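Local coordinates for DnaJ homolog dnj-2 (Caenorhabditis elegans, PDB 2QSA), which probably acts as an Hsp40-type co-chaperone of the DNAJC25 family, its N-terminal J domain being expected to stimulate the ATPase of an Hsp70 partner, at residues G13-Y18 with E59-V64; V23-F28 with N80-L85; Q31-A36 with T67-L72. All coordinates share one frame; numbering follows the deposited sequence. Where two conformers were deposited one is given.

Contact 1 of 3, residues G13-Y18 with E59-V64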
loop_
_atom_site.group_PDB
_atom_site.type_symbol
_atom_site.label_atom_id
_atom_site.label_comp_id
_atom_site.label_asym_id
_atom_site.label_seq_id
_atom_site.Cartn_x
_atom_site.Cartn_y
_atom_site.Cartn_z
ATOM N N GLY A 13 0.861 3.740 5.524
ATOM C CA GLY A 13 1.461 4.292 6.737
ATOM C C GLY A 13 2.741 5.035 6.436
ATOM O O GLY A 13 2.742 5.919 5.552
ATOM N N LEU A 14 3.842 4.667 7.124
ATOM C CA LEU A 14 5.116 5.357 6.882
ATOM C C LEU A 14 5.982 4.735 5.757
ATOM O O LEU A 14 7.132 5.150 5.532
ATOM C CB LEU A 14 5.868 5.560 8.205
ATOM C CG LEU A 14 5.039 6.427 9.173
ATOM C CD1 LEU A 14 5.919 6.656 10.441
ATOM C CD2 LEU A 14 4.619 7.768 8.551
ATOM N N GLU A 15 5.376 3.822 4.980
ATOM C CA GLU A 15 5.957 3.376 3.719
ATOM C C GLU A 15 5.138 3.902 2.587
ATOM O O GLU A 15 3.911 4.091 2.716
ATOM C CB GLU A 15 5.939 1.832 3.603
ATOM C CG GLU A 15 6.945 1.188 4.535
ATOM C CD GLU A 15 6.867 -0.330 4.410
ATOM O OE1 GLU A 15 5.943 -0.890 5.032
ATOM O OE2 GLU A 15 7.689 -0.908 3.652
ATOM N N ASN A 16 5.832 4.138 1.483
ATOM C CA ASN A 16 5.163 4.515 0.216
ATOM C C ASN A 16 4.620 3.230 -0.444
ATOM O O ASN A 16 5.326 2.202 -0.550
ATOM C CB ASN A 16 6.224 5.210 -0.657
ATOM C CG ASN A 16 5.708 5.572 -2.044
ATOM O OD1 ASN A 16 5.021 4.794 -2.698
ATOM N ND2 ASN A 16 6.102 6.745 -2.518
ATOM N N CYS A 17 3.321 3.202 -0.785
ATOM C CA CYS A 17 2.719 1.946 -1.316
ATOM C C CYS A 17 3.395 1.445 -2.620
ATOM O O CYS A 17 3.440 0.212 -2.866
ATOM C CB CYS A 17 1.210 2.120 -1.601
ATOM S SG CYS A 17 0.179 2.459 -0.169
ATOM N N TYR A 18 3.852 2.386 -3.464
ATOM C CA TYR A 18 4.633 1.942 -4.657
ATOM C C TYR A 18 5.885 1.171 -4.196
ATOM O O TYR A 18 6.205 0.119 -4.759
ATOM C CB TYR A 18 5.059 3.114 -5.499
ATOM C CG TYR A 18 3.950 3.823 -6.195
ATOM C CD1 TYR A 18 3.429 3.338 -7.421
ATOM C CD2 TYR A 18 3.407 4.989 -5.658
ATOM C CE1 TYR A 18 2.413 4.051 -8.109
ATOM C CE2 TYR A 18 2.396 5.725 -6.346
ATOM C CZ TYR A 18 1.894 5.221 -7.557
ATOM O OH TYR A 18 0.913 5.931 -8.233
ATOM N N GLU A 59 1.453 -12.540 8.581
ATOM C CA GLU A 59 0.145 -11.847 8.409
ATOM C C GLU A 59 0.278 -10.330 8.526
ATOM O O GLU A 59 -0.328 -9.576 7.746
ATOM C CB GLU A 59 -0.915 -12.373 9.389
ATOM C CG GLU A 59 -1.308 -13.765 9.040
ATOM C CD GLU A 59 -2.283 -14.404 10.012
ATOM O OE1 GLU A 59 -3.131 -13.672 10.576
ATOM O OE2 GLU A 59 -2.190 -15.648 10.192
ATOM N N GLU A 60 1.087 -9.908 9.486
ATOM C CA GLU A 60 1.377 -8.490 9.710
ATOM C C GLU A 60 1.913 -7.871 8.425
ATOM O O GLU A 60 1.437 -6.828 7.979
ATOM C CB GLU A 60 2.439 -8.319 10.802
ATOM C CG GLU A 60 1.928 -8.259 12.220
ATOM C CD GLU A 60 3.066 -8.253 13.254
ATOM O OE1 GLU A 60 4.102 -7.551 13.053
ATOM O OE2 GLU A 60 2.919 -8.953 14.281
ATOM N N ARG A 61 2.892 -8.521 7.807
ATOM C CA ARG A 61 3.451 -7.911 6.589
ATOM C C ARG A 61 2.463 -8.038 5.405
ATOM O O ARG A 61 2.303 -7.112 4.570
ATOM C CB ARG A 61 4.773 -8.568 6.232
ATOM C CG ARG A 61 5.505 -7.926 5.055
ATOM C CD ARG A 61 5.788 -6.414 5.356
ATOM N NE ARG A 61 6.426 -5.727 4.237
ATOM C CZ ARG A 61 6.413 -4.390 4.137
ATOM N NH1 ARG A 61 5.793 -3.690 5.128
ATOM N NH2 ARG A 61 6.979 -3.734 3.117
ATOM N N PHE A 62 1.834 -9.199 5.331
ATOM C CA PHE A 62 0.848 -9.463 4.276
ATOM C C PHE A 62 -0.207 -8.348 4.219
ATOM O O PHE A 62 -0.608 -7.903 3.107
ATOM C CB PHE A 62 0.179 -10.822 4.514
ATOM C CG PHE A 62 -0.674 -11.288 3.343
ATOM C CD1 PHE A 62 -0.168 -12.195 2.435
ATOM C CD2 PHE A 62 -1.959 -10.782 3.142
ATOM C CE1 PHE A 62 -0.964 -12.660 1.328
ATOM C CE2 PHE A 62 -2.767 -11.211 2.053
ATOM C CZ PHE A 62 -2.254 -12.164 1.150
ATOM N N ARG A 63 -0.660 -7.896 5.400
ATOM C CA ARG A 63 -1.616 -6.787 5.468
ATOM C C ARG A 63 -1.128 -5.537 4.745
ATOM O O ARG A 63 -1.900 -4.870 4.068
ATOM C CB ARG A 63 -1.975 -6.458 6.932
ATOM C CG ARG A 63 -2.964 -7.473 7.530
ATOM C CD ARG A 63 -3.551 -6.953 8.854
ATOM N NE ARG A 63 -2.595 -7.002 9.974
ATOM C CZ ARG A 63 -2.395 -8.075 10.750
ATOM N NH1 ARG A 63 -3.049 -9.203 10.516
ATOM N NH2 ARG A 63 -1.507 -8.034 11.741
ATOM N N VAL A 64 0.150 -5.216 4.904
ATOM C CA VAL A 64 0.678 -4.035 4.189
ATOM C C VAL A 64 0.686 -4.250 2.666
ATOM O O VAL A 64 0.358 -3.321 1.892
ATOM C CB VAL A 64 2.075 -3.653 4.720
ATOM C CG1 VAL A 64 2.498 -2.309 4.100
ATOM C CG2 VAL A 64 2.011 -3.571 6.289
#
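Glu15 and Arg61 reach for each other from opposite directions and close an end-on, two-pronged salt bridge. Arg61 NH1 donates to Glu15 OE1 at 2.8 Å, almost straight at 172° and in the plane of the guanidinium. The second prong, Arg61 NH2 to Glu15 OE2 at 3.0 Å, is more bent and tilted out of that plane. Both oxygens use their syn lone pairs, and carboxylate and guanidinium lie only 23° from coplanar, so the pair of bonds fixes the rotation of each flat group. Arginine suits the helix because its chain, bent at chi2 (58°), can swing the guanidinium off the helix side toward the loop; glutamate, extended beyond CG, has the length to meet it.

This two-bond grip is the close part of an otherwise sparse contact at the surface, where none of the three touching residues is buried. Val64 CG1 stands 3.8 Å from Glu15 OE1 and offers only an apolar flank. Val20 of the short helix 17-20 touches Glu15, Arg61 and Val64 alike. Just beyond Glu15, Asn16 OD1 caps that short helix through a weak bond from Tyr18 N, and Cys17 is tied to Cys12 by a disulfide. The arrangement is a surface salt bridge joining the loop into the first helix of a J domain to the long helix 52-73 of its antiparallel hairpin.

Contact 2 of 3, residues V23-F28 with N80-L85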
loop_
_atom_site.group_PDB
_atom_site.type_symbol
_atom_site.label_atom_id
_atom_site.label_comp_id
_atom_site.label_asym_id
_atom_site.label_seq_id
_atom_site.Cartn_x
_atom_site.Cartn_y
_atom_site.Cartn_z
ATOM N N VAL A 23 7.179 -1.349 -7.180
ATOM C CA VAL A 23 6.780 -0.838 -8.491
ATOM C C VAL A 23 7.127 0.644 -8.579
ATOM O O VAL A 23 7.333 1.308 -7.559
ATOM C CB VAL A 23 5.283 -1.042 -8.812
ATOM C CG1 VAL A 23 4.960 -2.517 -8.933
ATOM C CG2 VAL A 23 4.439 -0.409 -7.785
ATOM N N ASN A 24 7.190 1.154 -9.795
ATOM C CA ASN A 24 7.677 2.503 -10.008
ATOM C C ASN A 24 6.483 3.372 -10.406
ATOM O O ASN A 24 5.814 3.065 -11.387
ATOM C CB ASN A 24 8.737 2.437 -11.124
ATOM C CG ASN A 24 9.308 3.783 -11.488
ATOM O OD1 ASN A 24 8.963 4.810 -10.897
ATOM N ND2 ASN A 24 10.234 3.785 -12.466
ATOM N N ARG A 25 6.203 4.445 -9.668
ATOM C CA ARG A 25 5.084 5.323 -10.048
ATOM C C ARG A 25 5.183 5.810 -11.509
ATOM O O ARG A 25 4.210 5.815 -12.248
ATOM C CB ARG A 25 4.979 6.535 -9.107
ATOM C CG ARG A 25 3.880 7.494 -9.451
ATOM C CD ARG A 25 3.780 8.609 -8.407
ATOM N NE ARG A 25 2.857 9.658 -8.867
ATOM C CZ ARG A 25 2.652 10.810 -8.240
ATOM N NH1 ARG A 25 3.296 11.089 -7.129
ATOM N NH2 ARG A 25 1.799 11.686 -8.750
ATOM N N GLU A 26 6.390 6.181 -11.928
ATOM C CA GLU A 26 6.547 6.746 -13.263
ATOM C C GLU A 26 6.418 5.710 -14.382
ATOM O O GLU A 26 6.180 6.088 -15.526
ATOM C CB GLU A 26 7.853 7.551 -13.373
ATOM C CG GLU A 26 8.185 8.445 -12.153
ATOM C CD GLU A 26 7.050 9.384 -11.715
ATOM O OE1 GLU A 26 6.183 9.724 -12.554
ATOM O OE2 GLU A 26 7.037 9.797 -10.530
ATOM N N GLU A 27 6.560 4.419 -14.061
ATOM C CA GLU A 27 6.443 3.362 -15.079
ATOM C C GLU A 27 5.331 2.381 -14.699
ATOM O O GLU A 27 5.383 1.172 -14.979
ATOM C CB GLU A 27 7.785 2.649 -15.307
ATOM C CG GLU A 27 8.960 3.583 -15.672
ATOM C CD GLU A 27 8.892 4.174 -17.092
ATOM O OE1 GLU A 27 8.202 3.615 -17.965
ATOM O OE2 GLU A 27 9.558 5.205 -17.347
ATOM N N PHE A 28 4.295 2.925 -14.077
ATOM C CA PHE A 28 3.176 2.133 -13.571
ATOM C C PHE A 28 2.278 1.575 -14.667
ATOM O O PHE A 28 1.983 2.258 -15.658
ATOM C CB PHE A 28 2.328 3.048 -12.686
ATOM C CG PHE A 28 1.073 2.402 -12.177
ATOM C CD1 PHE A 28 1.073 1.690 -10.981
ATOM C CD2 PHE A 28 -0.100 2.438 -12.943
ATOM C CE1 PHE A 28 -0.092 1.096 -10.503
ATOM C CE2 PHE A 28 -1.276 1.845 -12.471
ATOM C CZ PHE A 28 -1.265 1.157 -11.261
ATOM N N ASN A 80 -6.341 9.547 -5.607
ATOM C CA ASN A 80 -6.270 10.149 -4.260
ATOM C C ASN A 80 -4.874 9.989 -3.644
ATOM O O ASN A 80 -4.311 10.931 -3.056
ATOM C CB ASN A 80 -7.298 9.494 -3.330
ATOM C CG ASN A 80 -8.747 9.921 -3.667
ATOM O OD1 ASN A 80 -8.947 10.852 -4.421
ATOM N ND2 ASN A 80 -9.728 9.239 -3.104
ATOM N N TYR A 81 -4.319 8.792 -3.797
ATOM C CA TYR A 81 -2.994 8.495 -3.237
ATOM C C TYR A 81 -1.896 9.375 -3.836
ATOM O O TYR A 81 -1.092 10.010 -3.098
ATOM C CB TYR A 81 -2.636 7.020 -3.481
ATOM C CG TYR A 81 -1.392 6.640 -2.664
ATOM C CD1 TYR A 81 -1.381 6.790 -1.255
ATOM C CD2 TYR A 81 -0.221 6.157 -3.291
ATOM C CE1 TYR A 81 -0.265 6.484 -0.490
ATOM C CE2 TYR A 81 0.915 5.852 -2.546
ATOM C CZ TYR A 81 0.905 5.997 -1.146
ATOM O OH TYR A 81 1.984 5.672 -0.395
ATOM N N ASP A 82 -1.906 9.459 -5.167
ATOM C CA ASP A 82 -0.943 10.306 -5.855
ATOM C C ASP A 82 -1.063 11.788 -5.437
ATOM O O ASP A 82 -0.051 12.487 -5.263
ATOM C CB ASP A 82 -1.120 10.132 -7.363
ATOM C CG ASP A 82 -0.619 8.785 -7.857
ATOM O OD1 ASP A 82 0.122 8.076 -7.131
ATOM O OD2 ASP A 82 -0.989 8.407 -9.003
ATOM N N TYR A 83 -2.289 12.256 -5.260
ATOM C CA TYR A 83 -2.524 13.623 -4.787
ATOM C C TYR A 83 -1.925 13.830 -3.373
ATOM O O TYR A 83 -1.233 14.814 -3.097
ATOM C CB TYR A 83 -4.016 13.926 -4.792
ATOM C CG TYR A 83 -4.265 15.397 -4.572
ATOM C CD1 TYR A 83 -4.444 16.249 -5.652
ATOM C CD2 TYR A 83 -4.284 15.919 -3.298
ATOM C CE1 TYR A 83 -4.666 17.597 -5.450
ATOM C CE2 TYR A 83 -4.519 17.265 -3.065
ATOM C CZ TYR A 83 -4.690 18.104 -4.158
ATOM O OH TYR A 83 -4.922 19.448 -3.950
ATOM N N TYR A 84 -2.192 12.876 -2.495
ATOM C CA TYR A 84 -1.583 12.861 -1.148
ATOM C C TYR A 84 -0.052 12.887 -1.159
ATOM O O TYR A 84 0.566 13.654 -0.417
ATOM C CB TYR A 84 -2.080 11.581 -0.488
ATOM C CG TYR A 84 -1.371 11.114 0.761
ATOM C CD1 TYR A 84 -1.529 11.814 1.977
ATOM C CD2 TYR A 84 -0.642 9.888 0.770
ATOM C CE1 TYR A 84 -0.928 11.341 3.172
ATOM C CE2 TYR A 84 -0.032 9.415 1.958
ATOM C CZ TYR A 84 -0.197 10.107 3.146
ATOM O OH TYR A 84 0.365 9.608 4.289
ATOM N N LEU A 85 0.555 12.048 -2.003
ATOM C CA LEU A 85 2.018 12.064 -2.135
ATOM C C LEU A 85 2.503 13.471 -2.570
ATOM O O LEU A 85 3.507 13.982 -2.066
ATOM C CB LEU A 85 2.503 11.034 -3.152
ATOM C CG LEU A 85 2.332 9.561 -2.753
ATOM C CD1 LEU A 85 2.903 8.723 -3.921
ATOM C CD2 LEU A 85 3.084 9.214 -1.411
HETATM O O HOH W 1 1.345 9.115 -11.037
#
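In the J-domain fold, the loop between the short first helix and helix 30-43 is here fastened to helix 75-86, and the fastening rests on Arg25 with Asp82 and Leu85. Arg25 sits in the middle of an Asx turn, in which Asn24 OD1 accepts from Glu26 N at 3.1 Å. From this turn the arginine chain runs out fully extended, its CG opposite the backbone N (chi1 179°), which carries the guanidinium across to the helix. It arrives flat: the Asp82 carboxylate is stacked on one guanidinium face, the planes 8° apart, with Asp82 CB 3.6 Å from Arg25 NH2. The salt bridge from Arg25 NE to Asp82 OD1 is therefore long, 3.6 Å, and electrostatic only, since the oxygen lies well out of the plane of the N-H groups. Leu85 slides past in the opposite direction, its CD1 4.0 Å from Arg25 NH1, giving the cation an apolar neighbour.

Other partners take the stronger polar bonds. Asp86 forms a salt bridge with Arg25 NH1, while Asp82 accepts from Tyr18 OH at OD1 and pairs with Lys78 at OD2. Replacing the arginine by an alanine would remove the stacked guanidinium and would probably leave Asp86 without this mate and the loop less firmly held. Arginine suits the place because its flat head can stack by a face and still bond at its rim: there, in the guanidinium plane, a water accepts from Arg25 NE at 2.7 Å and donates to Asp82 OD2 at 3.2 Å.

Contact 3 of 3, residues Q31-A36 with T67-L72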
loop_
_atom_site.group_PDB
_atom_site.type_symbol
_atom_site.label_atom_id
_atom_site.label_comp_id
_atom_site.label_asym_id
_atom_site.label_seq_id
_atom_site.Cartn_x
_atom_site.Cartn_y
_atom_site.Cartn_z
ATOM N N GLN A 31 -0.949 -4.278 -15.080
ATOM C CA GLN A 31 -0.409 -5.597 -15.297
ATOM C C GLN A 31 0.814 -5.835 -14.392
ATOM O O GLN A 31 0.875 -6.851 -13.671
ATOM C CB GLN A 31 -0.111 -5.746 -16.787
ATOM C CG GLN A 31 0.060 -7.089 -17.313
ATOM C CD GLN A 31 0.215 -7.012 -18.854
ATOM O OE1 GLN A 31 -0.784 -7.035 -19.639
ATOM N NE2 GLN A 31 1.453 -6.948 -19.281
ATOM N N LYS A 32 1.773 -4.897 -14.409
ATOM C CA LYS A 32 2.957 -4.984 -13.582
ATOM C C LYS A 32 2.582 -4.998 -12.105
ATOM O O LYS A 32 3.222 -5.688 -11.307
ATOM C CB LYS A 32 3.884 -3.775 -13.807
ATOM C CG LYS A 32 4.440 -3.676 -15.204
ATOM C CD LYS A 32 5.340 -2.449 -15.251
ATOM C CE LYS A 32 5.672 -2.019 -16.638
ATOM N NZ LYS A 32 6.675 -0.925 -16.474
ATOM N N LEU A 33 1.596 -4.161 -11.751
ATOM C CA LEU A 33 1.149 -4.035 -10.345
ATOM C C LEU A 33 0.606 -5.386 -9.870
ATOM O O LEU A 33 0.951 -5.842 -8.770
ATOM C CB LEU A 33 0.063 -2.959 -10.230
ATOM C CG LEU A 33 -0.432 -2.766 -8.783
ATOM C CD1 LEU A 33 0.661 -2.046 -7.935
ATOM C CD2 LEU A 33 -1.712 -1.964 -8.795
ATOM N N ALA A 34 -0.217 -6.028 -10.699
ATOM C CA ALA A 34 -0.831 -7.300 -10.269
ATOM C C ALA A 34 0.273 -8.377 -10.104
ATOM O O ALA A 34 0.270 -9.180 -9.159
ATOM C CB ALA A 34 -1.893 -7.771 -11.274
ATOM N N LYS A 35 1.231 -8.394 -11.030
ATOM C CA LYS A 35 2.280 -9.414 -10.960
ATOM C C LYS A 35 3.100 -9.245 -9.663
ATOM O O LYS A 35 3.456 -10.227 -8.985
ATOM C CB LYS A 35 3.179 -9.277 -12.194
ATOM C CG LYS A 35 4.330 -10.280 -12.242
ATOM C CD LYS A 35 5.337 -9.867 -13.358
ATOM C CE LYS A 35 6.486 -10.852 -13.587
ATOM N NZ LYS A 35 6.089 -12.213 -13.900
ATOM N N ALA A 36 3.377 -7.982 -9.338
ATOM C CA ALA A 36 4.192 -7.607 -8.145
ATOM C C ALA A 36 3.436 -8.008 -6.862
ATOM O O ALA A 36 4.002 -8.661 -5.980
ATOM C CB ALA A 36 4.503 -6.125 -8.150
ATOM N N THR A 67 -2.806 -3.832 1.444
ATOM C CA THR A 67 -3.175 -2.406 1.449
ATOM C C THR A 67 -2.551 -1.672 0.246
ATOM O O THR A 67 -3.238 -0.878 -0.412
ATOM C CB THR A 67 -2.732 -1.752 2.734
ATOM O OG1 THR A 67 -3.531 -2.296 3.789
ATOM C CG2 THR A 67 -2.974 -0.269 2.701
ATOM N N ALA A 68 -1.269 -1.969 -0.047
ATOM C CA ALA A 68 -0.605 -1.290 -1.180
ATOM C C ALA A 68 -1.335 -1.644 -2.465
ATOM O O ALA A 68 -1.543 -0.790 -3.314
ATOM C CB ALA A 68 0.870 -1.705 -1.276
ATOM N N TYR A 69 -1.718 -2.904 -2.611
ATOM C CA TYR A 69 -2.358 -3.297 -3.891
ATOM C C TYR A 69 -3.743 -2.659 -4.001
ATOM O O TYR A 69 -4.101 -2.191 -5.077
ATOM C CB TYR A 69 -2.456 -4.809 -3.961
ATOM C CG TYR A 69 -2.962 -5.340 -5.277
ATOM C CD1 TYR A 69 -2.376 -4.950 -6.493
ATOM C CD2 TYR A 69 -3.961 -6.318 -5.323
ATOM C CE1 TYR A 69 -2.786 -5.473 -7.738
ATOM C CE2 TYR A 69 -4.380 -6.866 -6.587
ATOM C CZ TYR A 69 -3.784 -6.428 -7.788
ATOM O OH TYR A 69 -4.185 -6.953 -9.009
ATOM N N GLU A 70 -4.504 -2.663 -2.900
ATOM C CA GLU A 70 -5.842 -2.058 -2.899
ATOM C C GLU A 70 -5.793 -0.572 -3.226
ATOM O O GLU A 70 -6.653 -0.066 -3.939
ATOM C CB GLU A 70 -6.536 -2.320 -1.568
ATOM C CG GLU A 70 -6.851 -3.801 -1.370
ATOM C CD GLU A 70 -7.204 -4.182 0.075
ATOM O OE1 GLU A 70 -7.251 -3.267 0.935
ATOM O OE2 GLU A 70 -7.437 -5.400 0.354
ATOM N N THR A 71 -4.771 0.115 -2.715
ATOM C CA THR A 71 -4.613 1.550 -2.952
ATOM C C THR A 71 -4.262 1.827 -4.406
ATOM O O THR A 71 -4.771 2.799 -4.980
ATOM C CB THR A 71 -3.487 2.071 -2.059
ATOM O OG1 THR A 71 -3.881 1.839 -0.678
ATOM C CG2 THR A 71 -3.191 3.573 -2.317
ATOM N N LEU A 72 -3.410 0.982 -4.994
ATOM C CA LEU A 72 -2.880 1.308 -6.314
ATOM C C LEU A 72 -3.714 0.712 -7.449
ATOM O O LEU A 72 -3.640 1.197 -8.583
ATOM C CB LEU A 72 -1.421 0.901 -6.446
ATOM C CG LEU A 72 -0.482 1.633 -5.464
ATOM C CD1 LEU A 72 0.936 1.035 -5.566
ATOM C CD2 LEU A 72 -0.509 3.126 -5.782
#
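Helix segments 31-36 and 67-72 run antiparallel, their axes 165° apart in direction and 10.5 Å apart at closest approach, with Leu33 facing Tyr69 at a CA-CA distance of 7.4 Å. Leu33 is the hub. Its CG lies in the plane of the Tyr69 ring, at the edge, 3.7 Å from CD1, while its CD2 meets Leu72 CB at 3.7 Å and its CD1 approaches Leu72 CD1. The same Leu33 CD2 also rests against the backbone, 3.6 Å from the carbonyl carbon C of Leu72. A branched leucine suits this position, since it can serve both neighbours at once, crossing Leu72 at about a right angle.

Tyr69 bridges the gap between the helices: a first torsion of -174° turns CG away from the backbone N and sends the ring past Leu33 until Tyr69 OH comes 3.3 Å from Ala34 CB. The small methyl of Ala34 lets the phenol end lie against the opposing helix, and Tyr37, one turn on, stacks on the same ring. Tyr18 and Tyr81 touch Leu72, linking the pair to the shorter helices. This is apolar packing in the antiparallel hairpin of helices 30-43 and 52-73, the structural hallmark of the J domain.

Overall arrangement
The three contacts lie within one J domain, their centres about 11 to 15 Å apart. Contacts 1 and 3 share helix 52-73: the first ties it to the loop entering helix 17-20, the other to helix 30-43. Contact 2 joins the loop between helices 17-20 and 30-43 to helix 75-86. Along the chain, the first segments come in the order 13-18, 23-28, 31-36, and their partners as 59-64, 67-72, 80-85; contact 3 is thus nested inside contact 2, while contact 1 crosses both. Cys17 N bonds to Tyr81 OH between contacts 1 and 2, and Val23 packs on Ala36 between contacts 2 and 3, consistent with short helices and loops packed round the hairpin of helices 30-43 and 52-73.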